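Long-range contacts in pleckstrin homology domain-containing family A member 8 (Homo sapiens, PDB 5KDI), which binds simple glycosphingolipids through its glycolipid transfer protein (GLTP) fold and probably carries them between membranes: residues Phe3-Asn8 with Gln179-Leu184; Ala33-Leu38 with Asp52-Ile57. The protein carries 2 engineered substitutions. One frame throughout, in Å; residues are numbered along the deposited sequence. Where two conformers were deposited one is given.

Both contacts border the pocket of the bound galactosylceramide 6S8, at different depths. Interaction 2 runs from the sugar headgroup to both hydrocarbon chains: Asp52 and Asn56 bind the polar end, while Val34, Val37, Leu38 and Leu53 touch the hydrocarbon. Interaction 1 lies at the far tip of the acyl chain, where Phe3 and Phe4 meet the terminal carbon CAR. The centres of the two contacts are about 17 Å apart. They touch through the Phe3 ring, whose CE1 is 3.2 Å from Ala33 O and 3.6 Å from Val37 CG2. In sequence, the segments of interaction 2 fall between those of interaction 1, which brings the N-terminal loop to helix 172-202.

Interaction 1. Residues Phe3-Asn8 with Gln179-Leu184; sequences FFSTMN and QRDLSL. With 6S8 ((~{Z})-~{N}-[(~{E},2~{S},3~{R})-1-[(2~{R},3~{R},4~{S},5~{R},6~{R})-6-(hydroxymethyl)-3,4,5-tris(oxidanyl)oxan-2-yl]oxy-3-oxidanyl-octadec-4-en-2-yl]octadec-9-enamide), chain C.
The ring of Phe4 is held between two side chains. On one face lies CD2 of Leu182, almost exactly over the ring centre, in a CH-pi contact of 3.5 Å to the centroid. On the opposite face Phe3 CD2 sits toward the rim, and Phe4 CE1 in turn meets the Phe3 ring at its edge. In this GLTP fold the contact joins the N-terminal loop to helix 172-202, where the Phe4 ring also packs edge-to-face with Tyr185. Phe4 CG is anti to its carbonyl carbon (chi1 -61°), which turns the ring to the end of the lipid acyl chain. Phe4 CE1 is 3.4 Å from 6S8 CAR, and Phe3 CE2 approaches the same carbon.

Polar groups hold the loop beside the rings. Arg180 grips the Asp181 carboxylate side-on, with NE on OD1 at 2.8 Å and NH2 on OD2. This should favour a charged carboxylate and restrain its rotation. Thr2 adds a hydrogen bond to OD2. A water donates to both Phe4 O and Asp181 O and so bridges the two backbones. Ser5 OG donates to Asp181 OD2 at 2.7 Å, from the face opposite Arg180 NH2 and 49° out of the carboxylate plane.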
# COMPACT_ATOMS: atom_id res chain seq x y z
N PHE A 3 -12.27 8.78 3.61
CA PHE A 3 -11.57 7.60 3.99
C PHE A 3 -10.11 7.90 4.40
O PHE A 3 -9.55 7.29 5.36
CB PHE A 3 -11.55 6.60 2.81
CG PHE A 3 -10.50 5.50 2.92
CD1 PHE A 3 -10.71 4.41 3.75
CD2 PHE A 3 -9.26 5.60 2.29
CE1 PHE A 3 -9.77 3.41 3.92
CE2 PHE A 3 -8.29 4.59 2.44
CZ PHE A 3 -8.55 3.49 3.26
N PHE A 4 -9.45 8.77 3.61
CA PHE A 4 -8.02 9.01 3.77
C PHE A 4 -7.62 9.75 5.00
O PHE A 4 -6.40 9.73 5.33
CB PHE A 4 -7.49 9.73 2.53
CG PHE A 4 -7.65 8.96 1.27
CD1 PHE A 4 -6.83 7.88 1.01
CD2 PHE A 4 -8.65 9.28 0.37
CE1 PHE A 4 -7.00 7.13 -0.14
CE2 PHE A 4 -8.81 8.55 -0.78
CZ PHE A 4 -8.00 7.47 -1.04
N SER A 5 -8.60 10.19 5.79
CA SER A 5 -8.32 10.80 7.08
C SER A 5 -8.99 10.11 8.24
O SER A 5 -9.00 10.62 9.36
CB SER A 5 -8.64 12.30 7.06
OG SER A 5 -9.95 12.59 6.59
N THR A 6 -9.49 8.90 7.99
CA THR A 6 -10.11 8.13 9.05
C THR A 6 -9.04 7.60 9.99
O THR A 6 -7.88 7.41 9.61
CB THR A 6 -11.02 7.01 8.47
OG1 THR A 6 -10.24 6.14 7.59
CG2 THR A 6 -12.27 7.64 7.79
N MET A 7 -9.41 7.29 11.24
CA MET A 7 -8.42 6.86 12.24
C MET A 7 -7.62 5.61 11.74
O MET A 7 -8.22 4.65 11.16
CB MET A 7 -9.19 6.47 13.50
CG MET A 7 -8.33 6.10 14.71
SD MET A 7 -6.94 7.19 15.11
CE MET A 7 -7.61 8.10 16.50
N ASN A 8 -6.30 5.64 11.94
CA ASN A 8 -5.30 4.60 11.57
C ASN A 8 -5.05 4.51 10.08
O ASN A 8 -4.16 3.76 9.66
CB ASN A 8 -5.70 3.19 12.13
CG ASN A 8 -5.85 3.20 13.61
OD1 ASN A 8 -4.94 3.64 14.35
ND2 ASN A 8 -7.05 2.79 14.07
N GLN A 179 -8.94 16.16 -2.00
CA GLN A 179 -7.70 16.88 -2.33
C GLN A 179 -6.88 17.14 -1.09
O GLN A 179 -5.66 16.89 -1.12
CB GLN A 179 -7.94 18.22 -3.07
CG GLN A 179 -8.52 18.02 -4.45
CD GLN A 179 -7.49 17.45 -5.42
OE1 GLN A 179 -6.33 17.84 -5.40
NE2 GLN A 179 -7.92 16.47 -6.23
N ARG A 180 -7.52 17.64 -0.02
CA ARG A 180 -6.84 17.90 1.27
C ARG A 180 -6.22 16.66 1.77
O ARG A 180 -5.02 16.65 2.11
CB ARG A 180 -7.86 18.45 2.29
CG ARG A 180 -7.41 18.63 3.74
CD ARG A 180 -8.51 18.72 4.76
NE ARG A 180 -9.28 17.47 4.81
CZ ARG A 180 -10.59 17.33 4.75
NH1 ARG A 180 -11.39 18.40 4.63
NH2 ARG A 180 -11.10 16.10 4.78
N ASP A 181 -6.99 15.58 1.82
CA ASP A 181 -6.50 14.37 2.47
C ASP A 181 -5.43 13.66 1.65
O ASP A 181 -4.44 13.15 2.22
CB ASP A 181 -7.67 13.44 2.76
CG ASP A 181 -8.57 13.96 3.86
OD1 ASP A 181 -8.17 14.93 4.56
OD2 ASP A 181 -9.68 13.38 4.02
N LEU A 182 -5.63 13.56 0.33
CA LEU A 182 -4.60 12.97 -0.55
C LEU A 182 -3.34 13.77 -0.61
O LEU A 182 -2.23 13.20 -0.75
CB LEU A 182 -5.14 12.70 -1.96
CG LEU A 182 -6.12 11.52 -2.09
CD1 LEU A 182 -6.73 11.48 -3.48
CD2 LEU A 182 -5.47 10.22 -1.59
N SER A 183 -3.45 15.09 -0.47
CA SER A 183 -2.25 15.96 -0.45
C SER A 183 -1.36 15.77 0.77
O SER A 183 -0.19 16.18 0.75
CB SER A 183 -2.68 17.42 -0.56
OG SER A 183 -3.17 17.70 -1.81
N LEU A 184 -1.89 15.12 1.82
CA LEU A 184 -1.08 14.66 2.95
C LEU A 184 -0.70 13.16 2.81
O LEU A 184 0.44 12.80 3.05
CB LEU A 184 -1.90 14.83 4.25
CG LEU A 184 -2.10 16.26 4.69
CD1 LEU A 184 -3.20 16.27 5.75
CD2 LEU A 184 -0.75 16.81 5.20
C1 6S8 C . 3.44 -11.72 -5.66
C2 6S8 C . 2.35 -10.90 -6.31
N2 6S8 C . 2.04 -9.77 -5.45
C3 6S8 C . 1.08 -11.78 -6.51
O3 6S8 C . 1.49 -12.92 -7.30
C4 6S8 C . 0.02 -11.00 -7.19
C5 6S8 C . -1.16 -10.79 -6.60
C6 6S8 C . -2.31 -10.03 -7.19
C7 6S8 C . -2.12 -9.35 -8.52
C8 6S8 C . -3.52 -9.17 -9.03
C9 6S8 C . -3.52 -7.96 -9.90
C10 6S8 C . -3.56 -6.74 -9.02
C11 6S8 C . -4.86 -5.95 -9.24
C12 6S8 C . -4.61 -4.49 -8.89
C13 6S8 C . -5.61 -3.86 -7.93
C14 6S8 C . -6.95 -3.47 -8.53
C15 6S8 C . -7.52 -2.21 -7.87
C16 6S8 C . -8.97 -2.24 -7.41
C17 6S8 C . -9.93 -1.15 -7.91
C18 6S8 C . -9.67 0.27 -7.45
C1A 6S8 C . 4.13 -12.37 -3.44
O1A 6S8 C . 3.07 -12.19 -4.36
C2A 6S8 C . 3.59 -12.28 -2.04
O2A 6S8 C . 3.04 -10.97 -1.85
C3A 6S8 C . 4.65 -12.66 -1.01
O3A 6S8 C . 4.06 -12.71 0.27
C4A 6S8 C . 5.28 -13.99 -1.39
O4A 6S8 C . 4.40 -15.07 -1.10
O5A 6S8 C . 6.57 -15.30 -4.66
C5M 6S8 C . 5.75 -13.96 -2.83
C6A 6S8 C . 6.34 -15.28 -3.24
O6A 6S8 C . 4.63 -13.66 -3.67
CAA 6S8 C . 2.09 -8.51 -5.87
OAA 6S8 C . 2.48 -8.15 -6.97
CAB 6S8 C . 1.67 -7.51 -4.83
CAC 6S8 C . 0.14 -7.52 -5.15
CAD 6S8 C . -0.31 -6.14 -5.35
CAE 6S8 C . -1.31 -5.87 -4.26
CAF 6S8 C . -1.77 -4.43 -4.49
CAG 6S8 C . -1.73 -3.64 -3.17
CAH 6S8 C . -2.93 -2.69 -3.07
CAI 6S8 C . -2.72 -1.62 -4.10
CAJ 6S8 C . -3.71 -1.10 -4.83
CAK 6S8 C . -5.15 -1.45 -4.72
CAL 6S8 C . -5.79 -0.19 -5.31
CAM 6S8 C . -7.23 0.04 -4.90
CAN 6S8 C . -7.34 0.15 -3.41
CAO 6S8 C . -8.52 1.02 -3.05
CAP 6S8 C . -8.13 2.46 -2.86
CAQ 6S8 C . -8.65 3.01 -1.56
CAR 6S8 C . -7.64 3.96 -1.06
O HOH W 1 -4.88 12.18 4.95

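Interaction 2. Residues Ala33-Leu38 with Asp52-Ile57; sequences AVVPVL and DLVGNI. With 6S8 ((~{Z})-~{N}-[(~{E},2~{S},3~{R})-1-[(2~{R},3~{R},4~{S},5~{R},6~{R})-6-(hydroxymethyl)-3,4,5-tris(oxidanyl)oxan-2-yl]oxy-3-oxidanyl-octadec-4-en-2-yl]octadec-9-enamide), chain C.
The backbones of Val35 and Leu53 come closest, with their CA atoms 7.8 Å apart, so side chains bridge residues 33-38 and helix 47-64. This is apolar packing in the GLTP fold, beside the lipid pocket. In the conformer given, Leu53 takes part in three of the four side-chain contacts. Its CD1 meets Val34 CG2 at 3.6 Å, and the two side chains cross at about a right angle. Leu38 CD1 also reaches Leu53 CD1 crosswise, whereas Val35 passes Leu53 in the opposite direction. Val35 CG2 extends the packing to CG2 of Val54.

Several of these side chains also touch the lipid. Leu53 CD2 is 3.8 Å from 6S8 CAG, and its CD1 meets CAH. Leu38 CD2 lies against CAN of the acyl chain and C16 of the sphingoid chain. Val34 CG1 and, separately, Val37 CG1 touch the last acyl carbons.

Asp52 CG is anti to its backbone N (chi1 -170°), which sends the carboxylate to the lipid amide and sugar. Asp52 OD1 accepts from 6S8 N2 at 3.0 Å and also from sugar O2A. Asn56 uses both ends of its amide: ND2 donates to O2A at 2.9 Å, and OD1 accepts from O3A at 2.6 Å.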
# COMPACT_ATOMS: atom_id res chain seq x y z
N ALA A 33 -5.75 -0.70 5.91
CA ALA A 33 -6.92 0.18 5.82
C ALA A 33 -7.61 0.12 4.48
O ALA A 33 -8.83 0.36 4.38
CB ALA A 33 -6.52 1.63 6.18
N VAL A 34 -6.88 -0.20 3.41
CA VAL A 34 -7.52 -0.28 2.08
C VAL A 34 -8.33 -1.55 1.87
O VAL A 34 -9.10 -1.64 0.90
CB VAL A 34 -6.54 -0.07 0.92
CG1 VAL A 34 -5.77 1.25 1.05
CG2 VAL A 34 -5.59 -1.25 0.82
N VAL A 35 -8.10 -2.55 2.72
CA VAL A 35 -8.80 -3.87 2.56
C VAL A 35 -10.34 -3.73 2.53
O VAL A 35 -11.00 -4.26 1.59
CB VAL A 35 -8.23 -4.92 3.56
CG1 VAL A 35 -9.08 -6.18 3.68
CG2 VAL A 35 -6.80 -5.26 3.19
N PRO A 36 -10.92 -2.98 3.47
CA PRO A 36 -12.38 -2.81 3.44
C PRO A 36 -12.90 -2.05 2.22
O PRO A 36 -14.03 -2.29 1.79
CB PRO A 36 -12.67 -2.02 4.72
CG PRO A 36 -11.57 -2.39 5.64
CD PRO A 36 -10.37 -2.56 4.79
N VAL A 37 -12.06 -1.18 1.67
CA VAL A 37 -12.42 -0.50 0.43
C VAL A 37 -12.46 -1.50 -0.70
O VAL A 37 -13.40 -1.48 -1.50
CB VAL A 37 -11.53 0.71 0.10
CG1 VAL A 37 -12.02 1.42 -1.15
CG2 VAL A 37 -11.49 1.67 1.30
N LEU A 38 -11.45 -2.38 -0.77
CA LEU A 38 -11.43 -3.44 -1.83
C LEU A 38 -12.69 -4.30 -1.71
O LEU A 38 -13.32 -4.66 -2.72
CB LEU A 38 -10.20 -4.33 -1.68
CG LEU A 38 -8.85 -3.70 -2.07
CD1 LEU A 38 -7.60 -4.50 -1.56
CD2 LEU A 38 -8.81 -3.49 -3.59
N ASP A 52 -3.20 -10.90 -0.94
CA ASP A 52 -1.84 -10.51 -0.96
C ASP A 52 -1.46 -9.58 0.19
O ASP A 52 -0.44 -9.82 0.91
CB ASP A 52 -1.44 -9.96 -2.32
CG ASP A 52 0.04 -9.78 -2.42
OD1 ASP A 52 0.74 -10.68 -2.95
OD2 ASP A 52 0.51 -8.71 -2.01
N LEU A 53 -2.23 -8.53 0.33
CA LEU A 53 -2.02 -7.54 1.36
C LEU A 53 -2.09 -8.17 2.76
O LEU A 53 -1.19 -7.98 3.56
CB LEU A 53 -3.00 -6.41 1.30
CG LEU A 53 -2.80 -5.37 0.24
CD1 LEU A 53 -4.01 -4.42 0.30
CD2 LEU A 53 -1.49 -4.66 0.45
N VAL A 54 -3.16 -8.89 3.04
CA VAL A 54 -3.35 -9.50 4.34
C VAL A 54 -2.20 -10.46 4.65
O VAL A 54 -1.67 -10.53 5.78
CB VAL A 54 -4.74 -10.18 4.42
CG1 VAL A 54 -4.88 -11.11 5.58
CG2 VAL A 54 -5.87 -9.10 4.46
N GLY A 55 -1.80 -11.22 3.64
CA GLY A 55 -0.77 -12.18 3.85
C GLY A 55 0.57 -11.54 4.19
O GLY A 55 1.30 -12.05 5.02
N ASN A 56 0.89 -10.46 3.50
CA ASN A 56 2.16 -9.79 3.78
C ASN A 56 2.15 -9.06 5.16
O ASN A 56 3.16 -9.07 5.88
CB ASN A 56 2.58 -8.85 2.69
CG ASN A 56 3.05 -9.57 1.47
OD1 ASN A 56 3.73 -10.57 1.62
ND2 ASN A 56 2.67 -9.09 0.26
N ILE A 57 1.03 -8.46 5.51
CA ILE A 57 0.88 -7.83 6.80
C ILE A 57 1.08 -8.92 7.88
O ILE A 57 1.84 -8.72 8.87
CB ILE A 57 -0.48 -7.14 6.95
CG1 ILE A 57 -0.60 -5.95 5.95
CG2 ILE A 57 -0.74 -6.80 8.43
CD1 ILE A 57 -2.01 -5.39 5.77
C1 6S8 C . 3.44 -11.72 -5.66
C2 6S8 C . 2.35 -10.90 -6.31
N2 6S8 C . 2.04 -9.77 -5.45
C3 6S8 C . 1.08 -11.78 -6.51
O3 6S8 C . 1.49 -12.92 -7.30
C4 6S8 C . 0.02 -11.00 -7.19
C5 6S8 C . -1.16 -10.79 -6.60
C6 6S8 C . -2.31 -10.03 -7.19
C7 6S8 C . -2.12 -9.35 -8.52
C8 6S8 C . -3.52 -9.17 -9.03
C9 6S8 C . -3.52 -7.96 -9.90
C10 6S8 C . -3.56 -6.74 -9.02
C11 6S8 C . -4.86 -5.95 -9.24
C12 6S8 C . -4.61 -4.49 -8.89
C13 6S8 C . -5.61 -3.86 -7.93
C14 6S8 C . -6.95 -3.47 -8.53
C15 6S8 C . -7.52 -2.21 -7.87
C16 6S8 C . -8.97 -2.24 -7.41
C17 6S8 C . -9.93 -1.15 -7.91
C18 6S8 C . -9.67 0.27 -7.45
C1A 6S8 C . 4.13 -12.37 -3.44
O1A 6S8 C . 3.07 -12.19 -4.36
C2A 6S8 C . 3.59 -12.28 -2.04
O2A 6S8 C . 3.04 -10.97 -1.85
C3A 6S8 C . 4.65 -12.66 -1.01
O3A 6S8 C . 4.06 -12.71 0.27
C4A 6S8 C . 5.28 -13.99 -1.39
O4A 6S8 C . 4.40 -15.07 -1.10
O5A 6S8 C . 6.57 -15.30 -4.66
C5M 6S8 C . 5.75 -13.96 -2.83
C6A 6S8 C . 6.34 -15.28 -3.24
O6A 6S8 C . 4.63 -13.66 -3.67
CAA 6S8 C . 2.09 -8.51 -5.87
OAA 6S8 C . 2.48 -8.15 -6.97
CAB 6S8 C . 1.67 -7.51 -4.83
CAC 6S8 C . 0.14 -7.52 -5.15
CAD 6S8 C . -0.31 -6.14 -5.35
CAE 6S8 C . -1.31 -5.87 -4.26
CAF 6S8 C . -1.77 -4.43 -4.49
CAG 6S8 C . -1.73 -3.64 -3.17
CAH 6S8 C . -2.93 -2.69 -3.07
CAI 6S8 C . -2.72 -1.62 -4.10
CAJ 6S8 C . -3.71 -1.10 -4.83
CAK 6S8 C . -5.15 -1.45 -4.72
CAL 6S8 C . -5.79 -0.19 -5.31
CAM 6S8 C . -7.23 0.04 -4.90
CAN 6S8 C . -7.34 0.15 -3.41
CAO 6S8 C . -8.52 1.02 -3.05
CAP 6S8 C . -8.13 2.46 -2.86
CAQ 6S8 C . -8.65 3.01 -1.56
CAR 6S8 C . -7.64 3.96 -1.06